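Local structure of G protein coupled receptor (Arabidopsis thaliana, 3T33) at residues L284-H289 / G325-V330; A113-S118 / C128-V133; S47-L52 / D401-T406. The protein binds a zinc ion as a LanC-like protein and may play a role in abscisic acid signalling. One frame throughout, in Å; residues are numbered along the deposited sequence.

Interaction 1 of 3, residues L284-H289 / G325-V330. With ZN (zinc ion), chain B.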
ATOM      1  N   LEU A 284      -8.923  10.593  11.380  1.00 45.14           N
ATOM      2  CA  LEU A 284      -8.542   9.562  10.402  1.00 43.81           C
ATOM      3  C   LEU A 284      -7.181   8.878  10.648  1.00 41.62           C
ATOM      4  O   LEU A 284      -6.146   9.539  10.767  1.00 41.91           O
ATOM      5  CB  LEU A 284      -8.632  10.119   8.964  1.00 43.29           C
ATOM      6  CG  LEU A 284     -10.035  10.657   8.576  1.00 44.13           C
ATOM      7  CD1 LEU A 284     -10.073  11.171   7.162  1.00 40.21           C
ATOM      8  CD2 LEU A 284     -11.232   9.681   8.839  1.00 43.33           C
ATOM      9  N   VAL A 285      -7.198   7.549  10.722  1.00 39.57           N
ATOM     10  CA  VAL A 285      -5.949   6.753  10.905  1.00 36.60           C
ATOM     11  C   VAL A 285      -5.918   5.726   9.774  1.00 36.27           C
ATOM     12  O   VAL A 285      -6.246   4.558   9.974  1.00 36.48           O
ATOM     13  CB  VAL A 285      -5.916   6.081  12.303  1.00 36.70           C
ATOM     14  CG1 VAL A 285      -4.601   5.293  12.528  1.00 32.05           C
ATOM     15  CG2 VAL A 285      -6.122   7.126  13.409  1.00 33.20           C
ATOM     16  N   HIS A 286      -5.618   6.186   8.562  1.00 35.12           N
ATOM     17  CA  HIS A 286      -5.793   5.361   7.339  1.00 34.61           C
ATOM     18  C   HIS A 286      -4.485   5.433   6.613  1.00 32.62           C
ATOM     19  O   HIS A 286      -3.691   6.345   6.866  1.00 31.07           O
ATOM     20  CB  HIS A 286      -6.774   5.997   6.334  1.00 35.08           C
ATOM     21  CG  HIS A 286      -8.184   6.187   6.821  1.00 36.67           C
ATOM     22  ND1 HIS A 286      -8.683   5.591   7.967  1.00 39.08           N
ATOM     23  CD2 HIS A 286      -9.229   6.845   6.250  1.00 33.87           C
ATOM     24  CE1 HIS A 286      -9.970   5.913   8.102  1.00 37.68           C
ATOM     25  NE2 HIS A 286     -10.331   6.633   7.053  1.00 39.29           N
ATOM     26  N   TRP A 287      -4.267   4.478   5.708  1.00 31.49           N
ATOM     27  CA  TRP A 287      -3.259   4.640   4.687  1.00 29.60           C
ATOM     28  C   TRP A 287      -3.582   5.960   3.976  1.00 30.18           C
ATOM     29  O   TRP A 287      -2.704   6.743   3.739  1.00 30.08           O
ATOM     30  CB  TRP A 287      -3.375   3.543   3.629  1.00 28.76           C
ATOM     31  CG  TRP A 287      -2.440   3.792   2.526  1.00 26.76           C
ATOM     32  CD1 TRP A 287      -1.088   3.742   2.593  1.00 26.76           C
ATOM     33  CD2 TRP A 287      -2.761   4.199   1.192  1.00 27.59           C
ATOM     34  NE1 TRP A 287      -0.541   4.051   1.375  1.00 26.14           N
ATOM     35  CE2 TRP A 287      -1.547   4.356   0.500  1.00 27.84           C
ATOM     36  CE3 TRP A 287      -3.960   4.465   0.521  1.00 26.89           C
ATOM     37  CZ2 TRP A 287      -1.479   4.770  -0.854  1.00 28.33           C
ATOM     38  CZ3 TRP A 287      -3.898   4.852  -0.827  1.00 26.69           C
ATOM     39  CH2 TRP A 287      -2.667   4.986  -1.497  1.00 28.34           C
ATOM     40  N   CYS A 288      -4.828   6.158   3.548  1.00 31.18           N
ATOM     41  CA  CYS A 288      -5.104   7.296   2.656  1.00 32.70           C
ATOM     42  C   CYS A 288      -4.878   8.608   3.391  1.00 33.22           C
ATOM     43  O   CYS A 288      -4.194   9.473   2.866  1.00 35.49           O
ATOM     44  CB  CYS A 288      -6.441   7.190   1.909  1.00 31.08           C
ATOM     45  SG  CYS A 288      -7.821   7.002   2.949  1.00 35.14           S
ATOM     46  N   HIS A 289      -5.331   8.710   4.633  1.00 34.60           N
ATOM     47  CA  HIS A 289      -5.095   9.905   5.470  1.00 34.92           C
ATOM     48  C   HIS A 289      -4.714   9.481   6.884  1.00 34.27           C
ATOM     49  O   HIS A 289      -5.368   8.624   7.488  1.00 34.61           O
ATOM     50  CB  HIS A 289      -6.380  10.751   5.585  1.00 35.01           C
ATOM     51  CG  HIS A 289      -6.998  11.119   4.260  1.00 36.39           C
ATOM     52  ND1 HIS A 289      -6.447  12.064   3.413  1.00 34.21           N
ATOM     53  CD2 HIS A 289      -8.134  10.677   3.654  1.00 36.23           C
ATOM     54  CE1 HIS A 289      -7.210  12.165   2.335  1.00 38.39           C
ATOM     55  NE2 HIS A 289      -8.239  11.337   2.454  1.00 34.80           N
ATOM     56  N   GLY A 325      -5.483   1.773  15.139  1.00 38.11           N
ATOM     57  CA  GLY A 325      -5.364   1.405  13.737  1.00 37.04           C
ATOM     58  C   GLY A 325      -6.214   0.233  13.365  1.00 37.47           C
ATOM     59  O   GLY A 325      -6.303  -0.145  12.198  1.00 37.55           O
ATOM     60  N   LEU A 326      -6.830  -0.360  14.362  1.00 37.42           N
ATOM     61  CA  LEU A 326      -7.734  -1.482  14.161  1.00 38.76           C
ATOM     62  C   LEU A 326      -9.163  -1.015  13.744  1.00 38.77           C
ATOM     63  O   LEU A 326     -10.169  -1.243  14.435  1.00 39.96           O
ATOM     64  CB  LEU A 326      -7.718  -2.342  15.427  1.00 38.79           C
ATOM     65  CG  LEU A 326      -8.036  -3.827  15.332  1.00 40.15           C
ATOM     66  CD1 LEU A 326      -7.003  -4.624  14.483  1.00 37.89           C
ATOM     67  CD2 LEU A 326      -8.144  -4.414  16.790  1.00 39.16           C
ATOM     68  N   LEU A 327      -9.212  -0.383  12.575  1.00 38.26           N
ATOM     69  CA  LEU A 327     -10.372   0.233  11.967  1.00 38.25           C
ATOM     70  C   LEU A 327     -11.545  -0.727  11.825  1.00 38.63           C
ATOM     71  O   LEU A 327     -11.336  -1.923  11.608  1.00 39.59           O
ATOM     72  CB  LEU A 327      -9.949   0.694  10.562  1.00 37.36           C
ATOM     73  CG  LEU A 327      -9.417   2.105  10.270  1.00 38.63           C
ATOM     74  CD1 LEU A 327      -9.013   2.879  11.506  1.00 36.18           C
ATOM     75  CD2 LEU A 327      -8.374   2.168   9.182  1.00 35.55           C
ATOM     76  N   LYS A 328     -12.765  -0.195  11.837  1.00 38.44           N
ATOM     77  CA  LYS A 328     -13.963  -0.998  11.582  1.00 39.76           C
ATOM     78  C   LYS A 328     -14.236  -1.209  10.084  1.00 39.34           C
ATOM     79  O   LYS A 328     -15.388  -1.282   9.655  1.00 39.96           O
ATOM     80  CB  LYS A 328     -15.183  -0.363  12.252  1.00 39.95           C
ATOM     81  CG  LYS A 328     -15.032  -0.158  13.750  1.00 44.42           C
ATOM     82  CD  LYS A 328     -16.384   0.002  14.426  1.00 48.47           C
ATOM     83  CE  LYS A 328     -16.274   0.833  15.694  1.00 47.80           C
ATOM     84  NZ  LYS A 328     -17.066   0.249  16.811  1.00 46.83           N
ATOM     85  N   ARG A 329     -13.165  -1.308   9.302  1.00 38.53           N
ATOM     86  CA  ARG A 329     -13.224  -1.558   7.864  1.00 36.52           C
ATOM     87  C   ARG A 329     -12.106  -2.517   7.527  1.00 36.03           C
ATOM     88  O   ARG A 329     -11.025  -2.478   8.147  1.00 34.91           O
ATOM     89  CB  ARG A 329     -12.949  -0.275   7.159  1.00 37.73           C
ATOM     90  CG  ARG A 329     -13.778   0.829   7.717  1.00 39.47           C
ATOM     91  CD  ARG A 329     -13.393   2.096   7.160  1.00 47.09           C
ATOM     92  NE  ARG A 329     -14.330   3.092   7.642  1.00 55.25           N
ATOM     93  CZ  ARG A 329     -14.391   4.326   7.183  1.00 55.94           C
ATOM     94  NH1 ARG A 329     -13.548   4.693   6.228  1.00 56.03           N
ATOM     95  NH2 ARG A 329     -15.279   5.177   7.686  1.00 58.37           N
ATOM     96  N   VAL A 330     -12.346  -3.348   6.522  1.00 34.38           N
ATOM     97  CA  VAL A 330     -11.546  -4.520   6.276  1.00 33.13           C
ATOM     98  C   VAL A 330     -10.289  -4.207   5.438  1.00 33.39           C
ATOM     99  O   VAL A 330      -9.291  -4.921   5.557  1.00 34.51           O
ATOM    100  CB  VAL A 330     -12.425  -5.554   5.516  1.00 34.05           C
ATOM    101  CG1 VAL A 330     -12.635  -5.101   4.026  1.00 31.36           C
ATOM    102  CG2 VAL A 330     -11.844  -7.047   5.580  1.00 33.14           C
TER
HETATM  103 ZN    ZN B 411      -8.819   5.507   1.659  1.00 39.20          ZN

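Interaction 2 of 3, residues A113-S118 / C128-V133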
ATOM      1  N   ALA A 113      -8.169  -7.692 -20.830  1.00 35.26           N
ATOM      2  CA  ALA A 113      -9.512  -7.089 -20.703  1.00 35.84           C
ATOM      3  C   ALA A 113      -9.500  -5.661 -20.137  1.00 36.24           C
ATOM      4  O   ALA A 113     -10.333  -4.842 -20.489  1.00 37.75           O
ATOM      5  CB  ALA A 113     -10.452  -7.953 -19.904  1.00 33.51           C
ATOM      6  N   CYS A 114      -8.555  -5.352 -19.263  1.00 36.22           N
ATOM      7  CA  CYS A 114      -8.541  -4.051 -18.647  1.00 35.62           C
ATOM      8  C   CYS A 114      -8.039  -3.054 -19.678  1.00 36.06           C
ATOM      9  O   CYS A 114      -8.459  -1.900 -19.685  1.00 35.87           O
ATOM     10  CB  CYS A 114      -7.629  -4.084 -17.411  1.00 35.88           C
ATOM     11  SG  CYS A 114      -8.431  -4.842 -15.923  1.00 33.92           S
ATOM     12  N   ASP A 115      -7.115  -3.517 -20.517  1.00 36.27           N
ATOM     13  CA  ASP A 115      -6.538  -2.717 -21.552  1.00 38.38           C
ATOM     14  C   ASP A 115      -7.605  -2.232 -22.544  1.00 38.75           C
ATOM     15  O   ASP A 115      -7.774  -1.018 -22.731  1.00 37.59           O
ATOM     16  CB  ASP A 115      -5.481  -3.516 -22.258  1.00 38.29           C
ATOM     17  CG  ASP A 115      -4.707  -2.693 -23.277  1.00 42.71           C
ATOM     18  OD1 ASP A 115      -4.576  -1.452 -23.141  1.00 44.84           O
ATOM     19  OD2 ASP A 115      -4.209  -3.319 -24.236  1.00 47.49           O
ATOM     20  N   VAL A 116      -8.330  -3.195 -23.127  1.00 40.19           N
ATOM     21  CA  VAL A 116      -9.529  -2.971 -23.964  1.00 41.23           C
ATOM     22  C   VAL A 116     -10.475  -1.943 -23.322  1.00 42.53           C
ATOM     23  O   VAL A 116     -10.874  -0.951 -23.968  1.00 41.92           O
ATOM     24  CB  VAL A 116     -10.307  -4.321 -24.227  1.00 41.74           C
ATOM     25  CG1 VAL A 116     -11.688  -4.088 -24.885  1.00 42.56           C
ATOM     26  CG2 VAL A 116      -9.475  -5.305 -25.062  1.00 39.97           C
ATOM     27  N   ALA A 117     -10.840  -2.173 -22.059  1.00 43.32           N
ATOM     28  CA  ALA A 117     -11.764  -1.272 -21.367  1.00 44.29           C
ATOM     29  C   ALA A 117     -11.154   0.113 -21.027  1.00 46.52           C
ATOM     30  O   ALA A 117     -11.896   1.045 -20.744  1.00 45.45           O
ATOM     31  CB  ALA A 117     -12.289  -1.936 -20.113  1.00 44.08           C
ATOM     32  N   SER A 118      -9.824   0.255 -21.069  1.00 48.55           N
ATOM     33  CA  SER A 118      -9.204   1.527 -20.658  1.00 51.91           C
ATOM     34  C   SER A 118      -8.714   2.463 -21.789  1.00 54.67           C
ATOM     35  O   SER A 118      -8.130   3.540 -21.533  1.00 55.05           O
ATOM     36  CB  SER A 118      -8.089   1.293 -19.641  1.00 51.38           C
ATOM     37  OG  SER A 118      -7.085   0.428 -20.130  1.00 51.15           O
ATOM     38  N   CYS A 128      -4.927   4.209 -10.145  1.00 33.29           N
ATOM     39  CA  CYS A 128      -6.208   4.633 -10.671  1.00 35.20           C
ATOM     40  C   CYS A 128      -6.338   4.696 -12.186  1.00 35.10           C
ATOM     41  O   CYS A 128      -7.439   4.897 -12.680  1.00 37.92           O
ATOM     42  CB  CYS A 128      -6.663   5.946 -10.017  1.00 34.64           C
ATOM     43  SG  CYS A 128      -7.224   5.673  -8.356  1.00 37.15           S
ATOM     44  N   GLY A 129      -5.248   4.500 -12.915  1.00 33.88           N
ATOM     45  CA  GLY A 129      -5.241   4.704 -14.360  1.00 31.10           C
ATOM     46  C   GLY A 129      -4.520   3.642 -15.153  1.00 30.99           C
ATOM     47  O   GLY A 129      -4.259   2.513 -14.700  1.00 32.50           O
ATOM     48  N   TYR A 130      -4.117   4.055 -16.317  1.00 29.19           N
ATOM     49  CA  TYR A 130      -3.751   3.211 -17.403  1.00 29.18           C
ATOM     50  C   TYR A 130      -2.298   2.756 -17.311  1.00 27.95           C
ATOM     51  O   TYR A 130      -1.929   1.709 -17.888  1.00 25.85           O
ATOM     52  CB  TYR A 130      -3.921   4.080 -18.700  1.00 30.07           C
ATOM     53  CG  TYR A 130      -3.662   3.327 -19.959  1.00 32.79           C
ATOM     54  CD1 TYR A 130      -4.321   2.134 -20.182  1.00 35.06           C
ATOM     55  CD2 TYR A 130      -2.753   3.789 -20.928  1.00 37.90           C
ATOM     56  CE1 TYR A 130      -4.131   1.369 -21.363  1.00 39.79           C
ATOM     57  CE2 TYR A 130      -2.543   3.047 -22.149  1.00 39.94           C
ATOM     58  CZ  TYR A 130      -3.271   1.811 -22.358  1.00 41.85           C
ATOM     59  OH  TYR A 130      -3.142   0.977 -23.490  1.00 39.17           O
ATOM     60  N   ALA A 131      -1.455   3.579 -16.677  1.00 27.23           N
ATOM     61  CA  ALA A 131      -0.053   3.186 -16.393  1.00 27.86           C
ATOM     62  C   ALA A 131      -0.037   1.921 -15.527  1.00 28.08           C
ATOM     63  O   ALA A 131       0.790   1.057 -15.706  1.00 28.18           O
ATOM     64  CB  ALA A 131       0.744   4.364 -15.686  1.00 26.45           C
ATOM     65  N   GLY A 132      -0.976   1.816 -14.596  1.00 30.07           N
ATOM     66  CA  GLY A 132      -1.153   0.572 -13.797  1.00 30.56           C
ATOM     67  C   GLY A 132      -1.353  -0.644 -14.679  1.00 31.12           C
ATOM     68  O   GLY A 132      -0.673  -1.670 -14.519  1.00 32.90           O
ATOM     69  N   VAL A 133      -2.286  -0.538 -15.621  1.00 31.36           N
ATOM     70  CA  VAL A 133      -2.615  -1.627 -16.597  1.00 30.14           C
ATOM     71  C   VAL A 133      -1.411  -2.021 -17.434  1.00 31.78           C
ATOM     72  O   VAL A 133      -1.074  -3.213 -17.584  1.00 32.67           O
ATOM     73  CB  VAL A 133      -3.733  -1.177 -17.561  1.00 29.96           C
ATOM     74  CG1 VAL A 133      -4.006  -2.248 -18.645  1.00 28.34           C
ATOM     75  CG2 VAL A 133      -4.982  -0.807 -16.771  1.00 27.95           C
TER

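Interaction 3 of 3, residues S47-L52 / D401-T406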
ATOM      1  N   SER A  47       3.547 -22.389  10.846  1.00 37.76           N
ATOM      2  CA  SER A  47       2.152 -22.811  10.670  1.00 35.93           C
ATOM      3  C   SER A  47       1.118 -21.662  10.687  1.00 33.73           C
ATOM      4  O   SER A  47       0.023 -21.783  10.096  1.00 31.24           O
ATOM      5  CB  SER A  47       1.753 -23.895  11.681  1.00 36.08           C
ATOM      6  OG  SER A  47       2.007 -23.389  12.960  1.00 41.59           O
ATOM      7  N   PHE A  48       1.441 -20.570  11.369  1.00 32.09           N
ATOM      8  CA  PHE A  48       0.572 -19.407  11.299  1.00 31.43           C
ATOM      9  C   PHE A  48       0.501 -18.913   9.837  1.00 30.73           C
ATOM     10  O   PHE A  48      -0.564 -18.750   9.305  1.00 30.80           O
ATOM     11  CB  PHE A  48       1.108 -18.308  12.196  1.00 32.09           C
ATOM     12  CG  PHE A  48       0.431 -17.002  12.022  1.00 30.66           C
ATOM     13  CD1 PHE A  48      -0.796 -16.770  12.617  1.00 34.31           C
ATOM     14  CD2 PHE A  48       1.009 -16.006  11.255  1.00 30.58           C
ATOM     15  CE1 PHE A  48      -1.454 -15.537  12.459  1.00 36.48           C
ATOM     16  CE2 PHE A  48       0.370 -14.748  11.109  1.00 31.70           C
ATOM     17  CZ  PHE A  48      -0.871 -14.522  11.712  1.00 32.31           C
ATOM     18  N   SER A  49       1.642 -18.751   9.194  1.00 30.33           N
ATOM     19  CA  SER A  49       1.661 -18.261   7.799  1.00 32.26           C
ATOM     20  C   SER A  49       1.042 -19.280   6.827  1.00 32.32           C
ATOM     21  O   SER A  49       0.280 -18.901   5.982  1.00 30.52           O
ATOM     22  CB  SER A  49       3.049 -17.833   7.346  1.00 30.54           C
ATOM     23  OG  SER A  49       3.871 -18.949   7.427  1.00 31.34           O
ATOM     24  N   GLU A  50       1.247 -20.567   7.059  1.00 33.91           N
ATOM     25  CA  GLU A  50       0.504 -21.561   6.300  1.00 35.39           C
ATOM     26  C   GLU A  50      -1.021 -21.443   6.460  1.00 35.58           C
ATOM     27  O   GLU A  50      -1.770 -21.505   5.477  1.00 36.10           O
ATOM     28  CB  GLU A  50       0.963 -22.948   6.670  1.00 35.54           C
ATOM     29  CG  GLU A  50       0.304 -23.981   5.784  1.00 45.71           C
ATOM     30  CD  GLU A  50       0.598 -25.423   6.202  1.00 57.66           C
ATOM     31  OE1 GLU A  50       1.695 -25.688   6.780  1.00 61.73           O
ATOM     32  OE2 GLU A  50      -0.281 -26.300   5.919  1.00 65.15           O
ATOM     33  N   LYS A  51      -1.491 -21.239   7.682  1.00 34.51           N
ATOM     34  CA  LYS A  51      -2.898 -21.022   7.889  1.00 34.90           C
ATOM     35  C   LYS A  51      -3.404 -19.791   7.131  1.00 35.59           C
ATOM     36  O   LYS A  51      -4.462 -19.856   6.511  1.00 35.27           O
ATOM     37  CB  LYS A  51      -3.217 -20.850   9.367  1.00 34.05           C
ATOM     38  CG  LYS A  51      -4.675 -20.926   9.624  1.00 37.35           C
ATOM     39  CD  LYS A  51      -5.041 -20.837  11.151  1.00 39.57           C
ATOM     40  CE  LYS A  51      -4.666 -22.074  11.944  1.00 40.26           C
ATOM     41  NZ  LYS A  51      -5.346 -23.337  11.419  1.00 41.93           N
ATOM     42  N   LEU A  52      -2.671 -18.667   7.190  1.00 34.91           N
ATOM     43  CA  LEU A  52      -3.165 -17.445   6.524  1.00 35.53           C
ATOM     44  C   LEU A  52      -3.152 -17.636   5.002  1.00 34.67           C
ATOM     45  O   LEU A  52      -3.989 -17.093   4.262  1.00 35.72           O
ATOM     46  CB  LEU A  52      -2.244 -16.252   6.831  1.00 35.35           C
ATOM     47  CG  LEU A  52      -2.629 -15.225   7.853  1.00 36.34           C
ATOM     48  CD1 LEU A  52      -3.275 -15.871   9.032  1.00 36.78           C
ATOM     49  CD2 LEU A  52      -1.390 -14.466   8.202  1.00 35.24           C
ATOM     50  N   ASP A 401       1.068 -11.750   1.474  1.00 28.71           N
ATOM     51  CA  ASP A 401       2.356 -11.049   1.687  1.00 29.92           C
ATOM     52  C   ASP A 401       2.953 -11.439   3.108  1.00 31.23           C
ATOM     53  O   ASP A 401       4.176 -11.311   3.357  1.00 30.44           O
ATOM     54  CB  ASP A 401       2.116  -9.544   1.562  1.00 28.95           C
ATOM     55  CG  ASP A 401       2.990  -8.866   0.558  1.00 30.43           C
ATOM     56  OD1 ASP A 401       3.952  -9.467   0.028  1.00 31.86           O
ATOM     57  OD2 ASP A 401       2.709  -7.662   0.302  1.00 29.83           O
ATOM     58  N   MET A 402       2.088 -11.899   4.034  1.00 31.52           N
ATOM     59  CA  MET A 402       2.578 -12.445   5.335  1.00 32.84           C
ATOM     60  C   MET A 402       3.406 -13.730   5.185  1.00 34.19           C
ATOM     61  O   MET A 402       4.194 -14.081   6.050  1.00 34.87           O
ATOM     62  CB  MET A 402       1.460 -12.700   6.323  1.00 32.78           C
ATOM     63  CG  MET A 402       0.611 -11.496   6.709  1.00 34.55           C
ATOM     64  SD  MET A 402       1.463 -10.366   7.830  1.00 36.52           S
ATOM     65  CE  MET A 402       1.346 -11.331   9.337  1.00 34.31           C
ATOM     66  N   ASN A 403       3.261 -14.421   4.077  1.00 34.98           N
ATOM     67  CA  ASN A 403       4.057 -15.588   3.868  1.00 36.88           C
ATOM     68  C   ASN A 403       5.549 -15.275   3.939  1.00 37.08           C
ATOM     69  O   ASN A 403       6.319 -16.134   4.380  1.00 35.86           O
ATOM     70  CB  ASN A 403       3.731 -16.223   2.529  1.00 37.58           C
ATOM     71  CG  ASN A 403       3.970 -17.702   2.540  1.00 45.01           C
ATOM     72  OD1 ASN A 403       3.201 -18.458   3.158  1.00 49.64           O
ATOM     73  ND2 ASN A 403       5.084 -18.138   1.897  1.00 48.12           N
ATOM     74  N   ASP A 404       5.961 -14.055   3.517  1.00 35.19           N
ATOM     75  CA  ASP A 404       7.371 -13.720   3.510  1.00 33.53           C
ATOM     76  C   ASP A 404       7.491 -12.253   3.958  1.00 32.37           C
ATOM     77  O   ASP A 404       7.688 -11.336   3.145  1.00 32.92           O
ATOM     78  CB  ASP A 404       7.983 -14.004   2.137  1.00 33.35           C
ATOM     79  CG  ASP A 404       9.532 -13.942   2.135  1.00 36.95           C
ATOM     80  OD1 ASP A 404      10.186 -13.701   3.185  1.00 42.69           O
ATOM     81  OD2 ASP A 404      10.110 -14.132   1.070  1.00 39.33           O
ATOM     82  N   PRO A 405       7.295 -12.029   5.255  1.00 30.50           N
ATOM     83  CA  PRO A 405       6.925 -10.711   5.764  1.00 29.82           C
ATOM     84  C   PRO A 405       7.988  -9.636   5.544  1.00 30.36           C
ATOM     85  O   PRO A 405       7.635  -8.443   5.403  1.00 30.36           O
ATOM     86  CB  PRO A 405       6.629 -10.952   7.257  1.00 30.52           C
ATOM     87  CG  PRO A 405       7.081 -12.398   7.562  1.00 28.70           C
ATOM     88  CD  PRO A 405       7.316 -13.102   6.289  1.00 30.46           C
ATOM     89  N   THR A 406       9.255 -10.030   5.419  1.00 28.92           N
ATOM     90  CA  THR A 406      10.336  -9.072   5.102  1.00 30.21           C
ATOM     91  C   THR A 406      10.382  -8.634   3.603  1.00 30.97           C
ATOM     92  O   THR A 406      11.110  -7.708   3.246  1.00 31.40           O
ATOM     93  CB  THR A 406      11.757  -9.519   5.620  1.00 29.06           C
ATOM     94  OG1 THR A 406      12.161 -10.754   4.999  1.00 31.88           O
ATOM     95  CG2 THR A 406      11.699  -9.729   7.132  1.00 29.08           C
TER

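Interaction 1 of 3, residues L284-H289 / G325-V330
The imidazole of His286 meets both Leu327 and Arg329 of the facing loop, each obliquely to its plane. Leu327 CD2 lies 3.6 Å from His286 ND1, and Arg329 NH1 stands 3.8 Å from His286 NE2, too far for a hydrogen bond. The ring and the guanidinium are turned 41° against each other, so they do not stack. One face of the imidazole is covered from within its own loop by Leu284 CB, 4.2 Å above the ring plane and over its centre. ND1 is buried by the contact and has no hydrogen-bonding partner in the model; its neighbour across the contact is the Leu327 methyl. The Arg329 chain runs extended from CG to NE, which carries its flat end across to the ring.

Both segments are loops linking helices of the alpha/alpha barrel (toroid) of the LanC family near its zinc site, and the first carries a zinc ligand. Cys288 SG binds zinc at 2.2 Å, and Cys333 and His334, a few residues beyond Arg329, also bind the metal. The His286 ring meets that of His334 with planes at about 35°, which puts this contact in the second shell of the zinc site.

Both Leu327 methyls rest on the Val285 carbonyl oxygen without a hydrogen bond, CD2 at 3.3 Å and CD1 at 3.6 Å from Val285 O. Carbon meets carbon where Val285 CG1, anti to its own backbone nitrogen (chi1 -178°), reaches to 4.1 Å from Gly325 CA. The backbone of 284-289 is closed on itself by a bond from His286 N to His289 O of 2.7 Å.

Interaction 2 of 3, residues A113-S118 / C128-V133
The Asp115 carboxylate is held at both oxygens: Tyr130 OH donates a hydrogen bond to Asp115 OD1 at 2.8 Å, meeting it nearly in line with its C-O bond, while OD2 forms salt bridges with Arg156 and Arg119. Tyr130 is not the sole partner of OD1, which also bonds to a residue just beside the segments. Through Arg156 the aspartate joins helix 147-158 to this pair as well. The carboxylate and the phenol ring are only 22° from coplanar, and OD1 lies in the ring plane at its edge, 3.4 Å from Tyr130 CE1. Each side chain has its CG anti to the backbone N, a torsion that swings both polar ends into the gap between the segments.

Ser118 approaches the same ring edge further back, its OG 3.2 Å from Tyr130 CD1 and near the ring plane. With chi1 of 57°, OG sits between the backbone nitrogen and the carbonyl carbon and turns back over its own helix, where the carbonyl oxygens of Cys114 and Asp115 both lie within hydrogen-bonding range.

Beside this polar row, Val133 presses its two methyls on helix 101-118 near its C-terminal end. Its CG1 lies 3.8 Å from Asp115 N and 4.2 Å from Cys114 CB, while CG2 stands 4.2 Å from Ser118 OG. Leu85 of helix 84-98 touches both Val133 and Cys114, extending the apolar patch to a third helix.

Helices 101-118 and 130-144 are thus two consecutive helices joined by a short loop in the alpha/alpha barrel. Salt bridges from two arginines to OD2 would probably favour the ionised form of Asp115, leaving a carboxylate to receive the tyrosine proton; the bond to OD1, lying in the ring plane, would hold the hydroxyl hydrogen in that plane.

Interaction 3 of 3, residues S47-L52 / D401-T406
Apolar contacts carry most of this interface, and Met402 makes them at both ends of its side chain. Its CE reaches the edge of the Phe48 ring, 4.0 Å from CE2 and in the ring plane. Nearer the backbone, Met402 CB lies 3.8 Å from Leu52 CD2, with CG at 3.9 Å from the same methyl. Bends at chi2 (-74°) and chi3 (-75°) fold the chain so that its terminal methyl arrives at the phenylalanine while its base stays on the leucine. Within helix 45-69, Leu52 CD1 covers one face of the Phe48 ring, 3.8 Å above the plane and offset toward the rim; Lys360 makes a cation-pi contact with this ring.

No hydrogen bond crosses between the two segments. Ser49 CB sits beside the Met402 carbonyl, 4.1 Å from its O, and two acceptors, Asn403 OD1 and Ser49 O, face each other at 4.1 Å, so none can form between them. The serine OG turns back chiefly to the carbonyl of Tyr45, with that of Lys46 also in range, while Met402 O accepts a hydrogen bond from the Tyr45 hydroxyl.

The backbones approach to 5.3 Å between the CA atoms of Ser49 and Asn403. Here the start of helix 45-69 packs against Met402 and the loop that follows helix 392-402, with Leu344 touching Met402 and Ala363 touching Leu52: an early helix set on residues from near the C-terminus in the alpha/alpha barrel of the LanC family.

Overall arrangement
All three contacts are largely buried, and they occupy separate places in the chain, their centres 22 to 30 Å apart and none touching another. Interaction 1, about 12 Å from the centre of the chain, is the innermost; it joins two loops beside the zinc site. Interactions 2 and 3 lie about 19 and 17 Å out, away from that site; interaction 2 packs two helices near their ends, and interaction 3 sets a helix on a helix end and the loop after it. Only interaction 2 has a hydrogen bond across its segments; interaction 1 sets a histidine beside a leucine and an arginine, and interaction 3 is chiefly apolar. Interaction 3 joins residues 349 apart in sequence, closing a loop that contains the other two.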